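Local coordinates for D-2-hydroxyacid dehydrogensase protein (Ketogulonicigenium vulgare, PDB 4LSW) that probably interconverts D-2-hydroxyacids and 2-oxoacids with a nicotinamide dinucleotide held by its Rossmann-type domain, at residues L107-M112 with R162-F167; R146-L151 with F167-S172; F187-V192 with A210-V215; R196-L201 with E221-E226; F202-A207 with I230-A235. All coordinates share one frame; numbering follows the deposited sequence.

All five contacts lie in the dinucleotide-binding domain, around its seven-stranded parallel sheet. Contacts 1 and 2, with centres about 9 Å apart, share the first beta-alpha-beta unit: Leu164 of helix 155-165 packs on both Met112 and the strand pair. Contact 2 meets contact 4, about 11 Å away between centres, through the salt bridge Arg147 NH2 to Asp199 OD1 (2.8 Å). Contacts 4 and 5 use successive parts of strand 200-203, and contact 3 lies about 13 Å from contact 5, centre to centre, His213 O meeting Leu205 CD1. By family resemblance, the C-terminal ends of these strands, as at contact 5, probably face the cofactor site.

Contact 1 (L107-M112 with R162-F167); sequences LGVAMM and RRLAGF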
# COMPACT_ATOMS: atom_id res chain seq x y z
N LEU A 107 4.05 -5.30 -9.05
CA LEU A 107 5.27 -5.45 -8.26
C LEU A 107 5.22 -6.73 -7.42
O LEU A 107 6.21 -7.44 -7.32
CB LEU A 107 5.56 -4.24 -7.38
CG LEU A 107 6.99 -4.30 -6.80
CD1 LEU A 107 8.06 -4.00 -7.85
CD2 LEU A 107 7.19 -3.40 -5.57
N GLY A 108 4.05 -7.05 -6.86
CA GLY A 108 3.92 -8.27 -6.09
C GLY A 108 4.31 -9.51 -6.89
O GLY A 108 5.09 -10.35 -6.43
N VAL A 109 3.77 -9.62 -8.10
CA VAL A 109 4.08 -10.76 -8.95
C VAL A 109 5.55 -10.75 -9.37
O VAL A 109 6.21 -11.79 -9.39
CB VAL A 109 3.13 -10.78 -10.15
CG1 VAL A 109 3.53 -11.86 -11.13
CG2 VAL A 109 1.72 -10.99 -9.66
N ALA A 110 6.07 -9.57 -9.70
CA ALA A 110 7.48 -9.43 -10.06
C ALA A 110 8.40 -9.88 -8.93
O ALA A 110 9.43 -10.50 -9.17
CB ALA A 110 7.78 -8.00 -10.42
N MET A 111 8.01 -9.56 -7.70
CA MET A 111 8.77 -9.94 -6.53
C MET A 111 8.81 -11.45 -6.32
O MET A 111 9.85 -12.01 -6.00
CB MET A 111 8.20 -9.25 -5.28
CG MET A 111 8.53 -7.75 -5.24
SD MET A 111 7.55 -6.81 -4.05
CE MET A 111 8.05 -7.54 -2.48
N MET A 112 7.67 -12.11 -6.49
CA MET A 112 7.62 -13.57 -6.42
C MET A 112 8.59 -14.18 -7.43
O MET A 112 9.39 -15.06 -7.09
CB MET A 112 6.21 -14.10 -6.70
CG MET A 112 6.17 -15.61 -6.93
SD MET A 112 4.58 -16.25 -7.48
CE MET A 112 4.45 -15.41 -9.05
N ARG A 162 -5.25 -12.42 -11.35
CA ARG A 162 -5.35 -12.37 -12.82
C ARG A 162 -3.98 -12.57 -13.45
O ARG A 162 -3.85 -13.30 -14.44
CB ARG A 162 -5.97 -11.05 -13.29
CG ARG A 162 -7.43 -10.91 -12.90
CD ARG A 162 -8.00 -9.57 -13.34
NE ARG A 162 -8.13 -9.54 -14.79
CZ ARG A 162 -7.56 -8.64 -15.58
NH1 ARG A 162 -6.81 -7.67 -15.08
NH2 ARG A 162 -7.75 -8.72 -16.89
N ARG A 163 -2.97 -11.96 -12.85
CA ARG A 163 -1.60 -12.11 -13.34
C ARG A 163 -1.08 -13.52 -13.11
O ARG A 163 -0.40 -14.09 -13.96
CB ARG A 163 -0.66 -11.08 -12.69
CG ARG A 163 -0.86 -9.66 -13.23
CD ARG A 163 -0.66 -8.65 -12.12
NE ARG A 163 -0.78 -7.30 -12.64
CZ ARG A 163 -1.93 -6.70 -12.91
NH1 ARG A 163 -3.08 -7.34 -12.73
NH2 ARG A 163 -1.93 -5.46 -13.39
N LEU A 164 -1.40 -14.11 -11.96
CA LEU A 164 -0.97 -15.48 -11.66
C LEU A 164 -1.59 -16.49 -12.62
O LEU A 164 -0.97 -17.51 -12.94
CB LEU A 164 -1.29 -15.85 -10.22
CG LEU A 164 -0.66 -14.99 -9.14
CD1 LEU A 164 -1.21 -15.39 -7.77
CD2 LEU A 164 0.88 -15.07 -9.17
N ALA A 165 -2.82 -16.23 -13.06
CA ALA A 165 -3.49 -17.16 -13.98
C ALA A 165 -2.76 -17.30 -15.31
O ALA A 165 -2.79 -18.36 -15.93
CB ALA A 165 -4.95 -16.73 -14.20
N GLY A 166 -2.09 -16.23 -15.74
CA GLY A 166 -1.32 -16.26 -16.98
C GLY A 166 -0.10 -17.17 -16.86
O GLY A 166 0.45 -17.62 -17.89
N PHE A 167 0.31 -17.46 -15.62
CA PHE A 167 1.38 -18.42 -15.33
C PHE A 167 0.84 -19.83 -15.02
O PHE A 167 1.58 -20.70 -14.53
CB PHE A 167 2.23 -17.92 -14.14
CG PHE A 167 3.06 -16.71 -14.46
CD1 PHE A 167 2.51 -15.44 -14.41
CD2 PHE A 167 4.38 -16.84 -14.83
CE1 PHE A 167 3.26 -14.32 -14.71
CE2 PHE A 167 5.15 -15.73 -15.15
CZ PHE A 167 4.59 -14.46 -15.08
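Met112 and Leu164 make the closest meeting of the two segments: the terminal methyl CE of Met112 lies 3.6 Å from Leu164 CD2. The methionine chain leaves its helix with CG anti to the backbone N (chi1 168°) and then bends at its last torsion, chi3 64°, which swings CE round onto the leucine methyl. A long, flexible thioether suits this place, because it can follow the shape of a branched partner. Val109 fills the next part of the interface. Its CG2 branch lies 3.9 Å from Arg163 CB and 4.2 Å from Leu164 CD2, so one methyl touches both the aliphatic base of the arginine and the leucine.

Away from this apolar patch the packing slackens. Val109 sends its other methyl, CG1, towards the Phe167 ring, where it lies 4.4 Å from CE1, a looser contact, and approaches obliquely. Arg163 lends only its aliphatic carbons to the interface; its guanidinium belongs to the more open side, in salt bridges with Asp106 and Glu159. No hydrogen bond joins the two segments. Met112 and Leu164 also rest on Phe202, so helices 101-116 and 155-165 lie together on one face of the parallel sheet, the helix-over-sheet layering of a Rossmann fold, in which helix 155-165 is the crossover of the first beta-alpha-beta unit.

Contact 2 (R146-L151 with F167-S172); sequences RRAGVL and FDMQIS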
# COMPACT_ATOMS: atom_id res chain seq x y z
N ARG A 146 2.54 -23.89 -10.47
CA ARG A 146 2.58 -24.25 -9.06
C ARG A 146 1.41 -23.60 -8.31
O ARG A 146 0.51 -23.04 -8.94
CB ARG A 146 3.95 -23.91 -8.46
CG ARG A 146 5.09 -24.70 -9.14
CD ARG A 146 6.44 -24.43 -8.51
NE ARG A 146 6.51 -24.92 -7.13
CZ ARG A 146 7.42 -24.52 -6.24
NH1 ARG A 146 8.34 -23.63 -6.58
NH2 ARG A 146 7.41 -25.02 -5.01
N ARG A 147 1.39 -23.72 -6.99
CA ARG A 147 0.22 -23.33 -6.21
C ARG A 147 0.41 -21.97 -5.54
O ARG A 147 1.43 -21.75 -4.89
CB ARG A 147 -0.07 -24.40 -5.16
CG ARG A 147 -0.29 -25.81 -5.74
CD ARG A 147 -0.20 -26.86 -4.64
NE ARG A 147 1.07 -26.78 -3.94
CZ ARG A 147 1.37 -27.46 -2.83
NH1 ARG A 147 0.47 -28.27 -2.29
NH2 ARG A 147 2.56 -27.32 -2.27
N ALA A 148 -0.56 -21.08 -5.72
CA ALA A 148 -0.49 -19.75 -5.14
C ALA A 148 -1.76 -19.42 -4.38
O ALA A 148 -2.85 -19.74 -4.85
CB ALA A 148 -0.22 -18.70 -6.24
N GLY A 149 -1.59 -18.78 -3.23
CA GLY A 149 -2.72 -18.34 -2.43
C GLY A 149 -2.71 -16.84 -2.34
O GLY A 149 -1.64 -16.23 -2.23
N VAL A 150 -3.89 -16.24 -2.37
CA VAL A 150 -4.03 -14.80 -2.23
C VAL A 150 -4.87 -14.50 -0.99
O VAL A 150 -6.05 -14.88 -0.92
CB VAL A 150 -4.65 -14.18 -3.49
CG1 VAL A 150 -4.75 -12.67 -3.37
CG2 VAL A 150 -3.81 -14.56 -4.72
N LEU A 151 -4.25 -13.85 -0.01
CA LEU A 151 -4.89 -13.52 1.26
C LEU A 151 -5.46 -12.11 1.17
O LEU A 151 -4.72 -11.11 1.22
CB LEU A 151 -3.89 -13.64 2.41
CG LEU A 151 -4.43 -13.32 3.80
CD1 LEU A 151 -5.65 -14.18 4.11
CD2 LEU A 151 -3.35 -13.56 4.82
N PHE A 167 0.31 -17.46 -15.62
CA PHE A 167 1.38 -18.42 -15.33
C PHE A 167 0.84 -19.83 -15.02
O PHE A 167 1.58 -20.70 -14.53
CB PHE A 167 2.23 -17.92 -14.14
CG PHE A 167 3.06 -16.71 -14.46
CD1 PHE A 167 2.51 -15.44 -14.41
CD2 PHE A 167 4.38 -16.84 -14.83
CE1 PHE A 167 3.26 -14.32 -14.71
CE2 PHE A 167 5.15 -15.73 -15.15
CZ PHE A 167 4.59 -14.46 -15.08
N ASP A 168 -0.46 -20.04 -15.30
CA ASP A 168 -1.13 -21.32 -15.11
C ASP A 168 -1.02 -21.83 -13.69
O ASP A 168 -0.95 -23.04 -13.45
CB ASP A 168 -0.58 -22.38 -16.09
CG ASP A 168 -0.96 -22.09 -17.52
OD1 ASP A 168 -1.93 -21.34 -17.75
OD2 ASP A 168 -0.28 -22.63 -18.42
N MET A 169 -0.99 -20.91 -12.75
CA MET A 169 -0.92 -21.33 -11.37
C MET A 169 -2.25 -21.86 -10.87
O MET A 169 -3.33 -21.53 -11.41
CB MET A 169 -0.38 -20.21 -10.48
CG MET A 169 0.96 -19.68 -10.98
SD MET A 169 1.79 -18.59 -9.83
CE MET A 169 2.54 -19.85 -8.78
N GLN A 170 -2.17 -22.73 -9.86
CA GLN A 170 -3.34 -23.24 -9.15
C GLN A 170 -3.63 -22.24 -8.04
O GLN A 170 -2.87 -22.15 -7.07
CB GLN A 170 -3.04 -24.62 -8.59
CG GLN A 170 -2.46 -25.58 -9.63
CD GLN A 170 -1.83 -26.81 -8.99
OE1 GLN A 170 -2.51 -27.61 -8.35
NE2 GLN A 170 -0.52 -26.96 -9.17
N ILE A 171 -4.71 -21.50 -8.19
CA ILE A 171 -4.96 -20.33 -7.36
C ILE A 171 -6.09 -20.55 -6.37
O ILE A 171 -7.19 -20.97 -6.73
CB ILE A 171 -5.30 -19.12 -8.25
CG1 ILE A 171 -4.11 -18.86 -9.18
CG2 ILE A 171 -5.60 -17.89 -7.39
CD1 ILE A 171 -4.47 -18.06 -10.40
N SER A 172 -5.79 -20.26 -5.11
CA SER A 172 -6.80 -20.21 -4.06
C SER A 172 -6.72 -18.87 -3.35
O SER A 172 -5.75 -18.13 -3.50
CB SER A 172 -6.58 -21.34 -3.07
OG SER A 172 -5.21 -21.38 -2.68
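Met169 lays its side chain along the end of the neighbouring strand, with CE 3.9 Å from Ala148 CB and CB 3.3 Å from Arg146 O. The bend at chi3 (82°) turns the methyl towards the alanine, whose small side chain lets the thioether come in over it. A serine in place of Met169 would probably leave Ala148 and Leu164 without the thioether that packs beside them and set a polar hydroxyl among apolar groups. Arg147 and Gln170 project from the other face and cross obliquely, their guanidinium and amide planes 37° apart; the touch is between Arg147 CG and Gln170 NE2 (3.6 Å), while the polar ends serve Asp199 and Gly145 respectively. Further on, Ser172 stands beside Gly149, its OG 3.9 Å from Gly149 CA.

The backbones hold these pairs in parallel register through Gln170 N to Arg146 O, Ala148 N to Gln170 O, Ser172 N to Ala148 O (3.0 Å) and Val150 N to Ser172 O. On the other side of strand 147-151, Gly149 is bonded to Phe200 and Phe202 of strand 200-203. Helix 155-165 covers the face of Ala148 and Ile171 through Leu164, and Leu194 of helix 191-196 meets Ser172 from the other.

Contact 3 (F187-V192 with A210-V215); sequences FVEDAV and ATRHIV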
# COMPACT_ATOMS: atom_id res chain seq x y z
N PHE A 187 -12.03 -20.73 -2.88
CA PHE A 187 -12.19 -20.02 -1.63
C PHE A 187 -11.85 -20.90 -0.44
O PHE A 187 -12.29 -22.06 -0.37
CB PHE A 187 -13.62 -19.51 -1.49
CG PHE A 187 -13.91 -18.85 -0.16
CD1 PHE A 187 -13.46 -17.57 0.10
CD2 PHE A 187 -14.63 -19.52 0.82
CE1 PHE A 187 -13.71 -16.95 1.32
CE2 PHE A 187 -14.89 -18.92 2.03
CZ PHE A 187 -14.45 -17.63 2.29
N VAL A 188 -11.08 -20.33 0.48
CA VAL A 188 -10.65 -20.98 1.72
C VAL A 188 -11.02 -20.06 2.89
O VAL A 188 -10.78 -18.85 2.83
CB VAL A 188 -9.12 -21.24 1.68
CG1 VAL A 188 -8.67 -21.98 2.91
CG2 VAL A 188 -8.74 -22.02 0.40
N GLU A 189 -11.60 -20.61 3.95
CA GLU A 189 -12.10 -19.78 5.05
C GLU A 189 -11.02 -19.04 5.84
O GLU A 189 -11.21 -17.90 6.27
CB GLU A 189 -12.95 -20.60 6.04
CG GLU A 189 -14.28 -21.12 5.49
CD GLU A 189 -15.38 -20.07 5.47
OE1 GLU A 189 -15.14 -18.91 5.87
OE2 GLU A 189 -16.49 -20.42 5.03
N ASP A 190 -9.87 -19.69 6.03
CA ASP A 190 -8.89 -19.14 6.95
C ASP A 190 -7.50 -19.17 6.35
O ASP A 190 -7.24 -19.94 5.42
CB ASP A 190 -8.88 -19.92 8.27
CG ASP A 190 -8.24 -21.28 8.13
OD1 ASP A 190 -8.70 -22.05 7.27
OD2 ASP A 190 -7.25 -21.54 8.84
N ALA A 191 -6.62 -18.33 6.89
CA ALA A 191 -5.28 -18.17 6.36
C ALA A 191 -4.38 -19.39 6.57
O ALA A 191 -3.52 -19.66 5.74
CB ALA A 191 -4.63 -16.92 6.92
N VAL A 192 -4.57 -20.12 7.66
CA VAL A 192 -3.75 -21.30 7.91
C VAL A 192 -3.97 -22.36 6.84
O VAL A 192 -3.00 -22.88 6.26
CB VAL A 192 -3.99 -21.90 9.31
CG1 VAL A 192 -3.28 -23.25 9.45
CG2 VAL A 192 -3.51 -20.94 10.36
N ALA A 210 -9.14 -9.74 10.02
CA ALA A 210 -9.88 -10.48 11.04
C ALA A 210 -8.95 -11.57 11.58
O ALA A 210 -7.96 -11.90 10.93
CB ALA A 210 -11.15 -11.08 10.46
N THR A 211 -9.26 -12.11 12.76
CA THR A 211 -8.33 -13.02 13.44
C THR A 211 -7.84 -14.18 12.56
O THR A 211 -6.64 -14.46 12.53
CB THR A 211 -8.92 -13.55 14.76
OG1 THR A 211 -9.31 -12.44 15.58
CG2 THR A 211 -7.90 -14.37 15.51
N ARG A 212 -8.74 -14.81 11.82
CA ARG A 212 -8.37 -15.98 11.03
C ARG A 212 -7.59 -15.62 9.78
O ARG A 212 -7.15 -16.49 9.03
CB ARG A 212 -9.60 -16.82 10.67
CG ARG A 212 -10.55 -16.15 9.69
CD ARG A 212 -11.70 -17.10 9.34
NE ARG A 212 -12.76 -16.42 8.59
CZ ARG A 212 -13.74 -15.71 9.13
NH1 ARG A 212 -13.80 -15.57 10.45
NH2 ARG A 212 -14.66 -15.14 8.37
N HIS A 213 -7.42 -14.32 9.54
CA HIS A 213 -6.69 -13.86 8.35
C HIS A 213 -5.38 -13.17 8.70
O HIS A 213 -4.62 -12.73 7.83
CB HIS A 213 -7.59 -12.95 7.51
CG HIS A 213 -8.80 -13.64 6.95
ND1 HIS A 213 -10.06 -13.11 7.03
CD2 HIS A 213 -8.92 -14.83 6.31
CE1 HIS A 213 -10.92 -13.95 6.46
NE2 HIS A 213 -10.25 -14.99 6.02
N ILE A 214 -5.10 -13.05 9.99
CA ILE A 214 -3.84 -12.50 10.45
C ILE A 214 -2.68 -13.48 10.18
O ILE A 214 -2.82 -14.69 10.40
CB ILE A 214 -3.92 -12.18 11.96
CG1 ILE A 214 -4.98 -11.10 12.21
CG2 ILE A 214 -2.55 -11.77 12.50
CD1 ILE A 214 -5.34 -10.94 13.69
N VAL A 215 -1.54 -12.96 9.71
CA VAL A 215 -0.39 -13.79 9.39
C VAL A 215 0.55 -13.89 10.59
O VAL A 215 1.44 -13.06 10.77
CB VAL A 215 0.38 -13.28 8.16
CG1 VAL A 215 1.52 -14.23 7.80
CG2 VAL A 215 -0.56 -13.12 6.99
O HOH W 1 -13.91 -16.36 5.82
O HOH W 2 -5.61 -18.52 10.22
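Arg212 and His213 both reach the carbonyl of Glu189, in the loop just before the N-cap of helix 191-196 in the Rossmann domain. Asp190 is the N-cap of that helix: its carboxylate caps a backbone N of the first turn, and OD1 also bonds Thr193 OG1. The facing segment is a loop with a short 3-10 turn, begun by Ala210, whose carbonyl O accepts the N-H of His213.

Arg212 comes next. Its CG sits between the backbone N and the carbonyl carbon (chi1 68°), and from there the chain runs extended to NE, which gives a weak hydrogen bond of 3.2 Å to Glu189 O at the guanidinium edge. Arg212 NH2 donates to water 1 at 2.9 Å, and the same water lies close to Glu189 OE1, so solvent links the two opposite charges, which do not meet directly. The Arg212 carbonyl O accepts two bonds: a straight one from Ala191 N (2.9 Å, 167°) and one from water 2, which also takes the N-H of Val192. Ala191 suits this place because its lone methyl lets the loop come close, CB standing 4.0 Å from His213 CA.

His213 finishes the contact. Arg212 CG lies 3.8 Å above the centre of its ring, and His213 NE2 gives a weak, bent bond to Glu189 O at 3.1 Å (132°).

Contact 4 (R196-L201 with E221-E226); sequences RDVDFL and EALGPE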
# COMPACT_ATOMS: atom_id res chain seq x y z
N ARG A 196 -1.33 -23.70 3.96
CA ARG A 196 -0.94 -25.10 3.97
C ARG A 196 -0.80 -25.70 2.57
O ARG A 196 0.12 -26.49 2.32
CB ARG A 196 -1.95 -25.92 4.79
CG ARG A 196 -1.58 -27.39 4.91
CD ARG A 196 -2.68 -28.20 5.61
NE ARG A 196 -3.99 -27.92 5.03
CZ ARG A 196 -4.66 -28.75 4.23
NH1 ARG A 196 -4.14 -29.93 3.90
NH2 ARG A 196 -5.85 -28.41 3.76
N ASP A 197 -1.69 -25.31 1.67
CA ASP A 197 -1.79 -25.93 0.35
C ASP A 197 -1.15 -25.13 -0.78
O ASP A 197 -1.41 -25.41 -1.94
CB ASP A 197 -3.25 -26.20 -0.00
CG ASP A 197 -3.91 -27.19 0.93
OD1 ASP A 197 -3.18 -28.03 1.48
OD2 ASP A 197 -5.14 -27.12 1.11
N VAL A 198 -0.34 -24.12 -0.46
CA VAL A 198 0.28 -23.32 -1.52
C VAL A 198 1.79 -23.19 -1.40
O VAL A 198 2.35 -23.39 -0.32
CB VAL A 198 -0.34 -21.90 -1.66
CG1 VAL A 198 -1.83 -22.00 -1.87
CG2 VAL A 198 -0.02 -21.04 -0.44
N ASP A 199 2.43 -22.83 -2.51
CA ASP A 199 3.87 -22.64 -2.57
C ASP A 199 4.25 -21.16 -2.44
O ASP A 199 5.37 -20.84 -2.06
CB ASP A 199 4.39 -23.20 -3.90
CG ASP A 199 4.00 -24.65 -4.10
OD1 ASP A 199 4.45 -25.47 -3.28
OD2 ASP A 199 3.24 -24.97 -5.05
N PHE A 200 3.31 -20.28 -2.76
CA PHE A 200 3.52 -18.83 -2.73
C PHE A 200 2.27 -18.23 -2.12
O PHE A 200 1.17 -18.57 -2.54
CB PHE A 200 3.67 -18.28 -4.15
CG PHE A 200 4.75 -18.93 -4.96
CD1 PHE A 200 6.06 -18.45 -4.90
CD2 PHE A 200 4.47 -20.00 -5.80
CE1 PHE A 200 7.07 -19.04 -5.66
CE2 PHE A 200 5.49 -20.60 -6.56
CZ PHE A 200 6.78 -20.11 -6.49
N LEU A 201 2.43 -17.38 -1.11
CA LEU A 201 1.28 -16.72 -0.48
C LEU A 201 1.42 -15.21 -0.57
O LEU A 201 2.41 -14.64 -0.08
CB LEU A 201 1.18 -17.11 1.00
CG LEU A 201 0.04 -16.48 1.81
CD1 LEU A 201 -1.31 -16.93 1.27
CD2 LEU A 201 0.17 -16.83 3.29
N GLU A 221 4.04 -21.08 9.49
CA GLU A 221 4.49 -22.47 9.56
C GLU A 221 3.78 -23.35 8.54
O GLU A 221 4.38 -24.25 7.96
CB GLU A 221 4.32 -23.02 10.98
CG GLU A 221 5.32 -22.43 11.94
CD GLU A 221 5.42 -23.17 13.25
OE1 GLU A 221 4.51 -23.96 13.59
OE2 GLU A 221 6.43 -22.94 13.95
N ALA A 222 2.51 -23.07 8.33
CA ALA A 222 1.74 -23.79 7.32
C ALA A 222 2.24 -23.49 5.90
O ALA A 222 2.19 -24.36 5.03
CB ALA A 222 0.25 -23.50 7.47
N LEU A 223 2.70 -22.27 5.68
CA LEU A 223 3.27 -21.90 4.39
C LEU A 223 4.50 -22.76 4.12
O LEU A 223 4.68 -23.26 3.01
CB LEU A 223 3.60 -20.40 4.36
CG LEU A 223 4.11 -19.80 3.05
CD1 LEU A 223 3.23 -20.28 1.90
CD2 LEU A 223 4.11 -18.30 3.17
N GLY A 224 5.34 -22.95 5.14
CA GLY A 224 6.26 -24.07 5.12
C GLY A 224 7.66 -23.82 4.60
O GLY A 224 7.98 -22.73 4.10
N PRO A 225 8.52 -24.84 4.71
CA PRO A 225 9.96 -24.67 4.49
C PRO A 225 10.36 -24.38 3.06
O PRO A 225 11.48 -23.93 2.82
CB PRO A 225 10.55 -26.02 4.93
CG PRO A 225 9.40 -26.98 4.92
CD PRO A 225 8.20 -26.16 5.29
N GLU A 226 9.45 -24.64 2.13
CA GLU A 226 9.70 -24.30 0.74
C GLU A 226 8.63 -23.36 0.21
O GLU A 226 8.47 -23.21 -1.01
CB GLU A 226 9.82 -25.56 -0.12
CG GLU A 226 11.02 -26.40 0.33
CD GLU A 226 11.30 -27.60 -0.55
OE1 GLU A 226 10.74 -27.69 -1.66
OE2 GLU A 226 12.08 -28.47 -0.11
O HOH W 3 8.01 -21.03 -2.89
O HOH W 4 6.92 -25.48 -2.10
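Arg196, in the last turn of its helix, rests its backbone against Ala222: a CA-H...O contact of 3.4 Å runs from Arg196 CA to Ala222 O. The small alanine lets the two chains come this close. Val198 follows, turning its CG2 branch towards Leu223 CD1 at 4.1 Å. Asp199 reaches the other segment through water. Water 3 donates to Asp199 O and Glu226 O, and water 4 joins Asp199 OD1 (2.7 Å) to the same Glu226 carbonyl, which is thus gripped twice; the aspartate's direct ionic partner is Arg147. Leu201 then points towards the helix, and its CB lies 3.8 Å from Leu223 CD2. Leu223 has CG anti to its backbone N (chi1 -175°), which carries both methyls to Leu201; a branched residue suits a place between loop and strand.

Around the contact, Leu194 of helix 191-196 packs on Leu201, and Ala222 touches Val192 and Ala195. Helices 191-196 and 217-223 therefore lie side by side on this face of the sheet, whereas Phe200 points to helix 101-116 on the other.

Contact 5 (F202-A207 with I230-A235); sequences FVTLAA and INISRA
Phe202 and Ile230 lie side by side on one face of neighbouring parallel strands, and Ile230 CD1 sits 4.0 Å from the Phe202 ring centroid, only 10° off the normal, a CH-pi contact. The outer torsion of the isoleucine (chi2 96°) carries this methyl over the ring. Further along, Thr204 CG2 packs against Ile232 CD1 at 3.9 Å; the threonine is amphipathic here, for its OG1 bonds Gly152 O.

Among the hydrogen bonds, that from Val203 N to Ile230 O is short and straight, 2.8 Å. Beyond it the strands part, and Ile232 N reaches Val203 O only weakly. Ser233 bridges the two chains here: its OG gives a weak bond to Val203 O (2.9 Å) and takes another weak one from Leu205 N, a double role that suits a small hydroxyl.

Arg234 makes the third kind of contact. The face of its guanidinium lies over the backbone of Ala206 and Ala207, with Ala207 CA 3.3 Å above the plane. A serine in place of Arg234 would probably leave the backbone at Ala206 and Ala207 without its flat cover and that loop freer to move.

These loops leave the C-terminal ends of adjacent strands beside a glycine-rich turn at Gly152, the edge where Rossmann domains characteristically bind their dinucleotide.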
# COMPACT_ATOMS: atom_id res chain seq x y z
N PHE A 202 0.46 -14.57 -1.22
CA PHE A 202 0.46 -13.12 -1.35
C PHE A 202 -0.41 -12.51 -0.28
O PHE A 202 -1.57 -12.92 -0.12
CB PHE A 202 -0.08 -12.71 -2.73
CG PHE A 202 0.84 -13.05 -3.86
CD1 PHE A 202 0.86 -14.33 -4.41
CD2 PHE A 202 1.70 -12.09 -4.37
CE1 PHE A 202 1.71 -14.65 -5.46
CE2 PHE A 202 2.55 -12.41 -5.42
CZ PHE A 202 2.55 -13.68 -5.96
N VAL A 203 0.12 -11.53 0.45
CA VAL A 203 -0.67 -10.83 1.45
C VAL A 203 -1.13 -9.51 0.87
O VAL A 203 -0.33 -8.59 0.64
CB VAL A 203 0.13 -10.60 2.73
CG1 VAL A 203 -0.75 -9.94 3.78
CG2 VAL A 203 0.67 -11.92 3.23
N THR A 204 -2.43 -9.45 0.58
CA THR A 204 -3.05 -8.32 -0.10
C THR A 204 -4.31 -7.94 0.67
O THR A 204 -5.39 -7.83 0.10
CB THR A 204 -3.37 -8.67 -1.58
OG1 THR A 204 -4.02 -9.95 -1.64
CG2 THR A 204 -2.09 -8.76 -2.38
N LEU A 205 -4.14 -7.77 1.97
CA LEU A 205 -5.21 -7.36 2.87
C LEU A 205 -5.25 -5.85 2.96
O LEU A 205 -4.30 -5.22 3.43
CB LEU A 205 -4.97 -7.93 4.27
CG LEU A 205 -5.12 -9.43 4.46
CD1 LEU A 205 -4.49 -9.87 5.79
CD2 LEU A 205 -6.59 -9.83 4.40
N ALA A 206 -6.37 -5.26 2.54
CA ALA A 206 -6.49 -3.81 2.46
C ALA A 206 -6.71 -3.17 3.83
O ALA A 206 -6.27 -2.03 4.07
CB ALA A 206 -7.60 -3.42 1.49
N ALA A 207 -7.36 -3.89 4.72
CA ALA A 207 -7.62 -3.38 6.07
C ALA A 207 -6.96 -4.26 7.13
O ALA A 207 -6.32 -5.26 6.81
CB ALA A 207 -9.12 -3.27 6.32
N ILE A 230 4.84 -13.26 0.17
CA ILE A 230 5.03 -11.99 -0.53
C ILE A 230 4.10 -10.96 0.07
O ILE A 230 2.89 -11.13 0.04
CB ILE A 230 4.75 -12.09 -2.05
CG1 ILE A 230 5.63 -13.16 -2.70
CG2 ILE A 230 4.95 -10.74 -2.73
CD1 ILE A 230 4.95 -14.52 -2.85
N ASN A 231 4.65 -9.89 0.65
CA ASN A 231 3.82 -8.87 1.23
C ASN A 231 3.91 -7.52 0.54
O ASN A 231 4.99 -6.92 0.48
CB ASN A 231 4.09 -8.67 2.72
CG ASN A 231 3.07 -7.78 3.35
OD1 ASN A 231 1.97 -7.61 2.83
ND2 ASN A 231 3.43 -7.17 4.48
N ILE A 232 2.76 -7.07 0.02
CA ILE A 232 2.65 -5.74 -0.62
C ILE A 232 1.54 -4.90 0.01
O ILE A 232 1.14 -3.86 -0.54
CB ILE A 232 2.44 -5.85 -2.15
CG1 ILE A 232 1.27 -6.79 -2.45
CG2 ILE A 232 3.72 -6.33 -2.83
CD1 ILE A 232 1.00 -6.99 -3.94
N SER A 233 1.04 -5.33 1.17
CA SER A 233 -0.01 -4.61 1.91
C SER A 233 0.50 -4.31 3.32
O SER A 233 1.64 -4.59 3.61
CB SER A 233 -1.28 -5.46 1.99
OG SER A 233 -1.04 -6.65 2.73
N ARG A 234 -0.33 -3.77 4.19
CA ARG A 234 0.18 -3.17 5.44
C ARG A 234 1.03 -4.09 6.32
O ARG A 234 0.83 -5.31 6.36
CB ARG A 234 -0.96 -2.56 6.25
CG ARG A 234 -2.03 -3.55 6.65
CD ARG A 234 -3.17 -2.85 7.35
NE ARG A 234 -3.84 -1.88 6.50
CZ ARG A 234 -4.95 -1.23 6.83
NH1 ARG A 234 -5.53 -1.45 8.00
NH2 ARG A 234 -5.50 -0.36 5.99
N ALA A 235 1.99 -3.50 7.03
CA ALA A 235 2.90 -4.26 7.87
C ALA A 235 2.20 -4.90 9.06
O ALA A 235 2.60 -5.97 9.50
CB ALA A 235 4.05 -3.37 8.34
O HOH W 5 -3.18 -3.05 3.54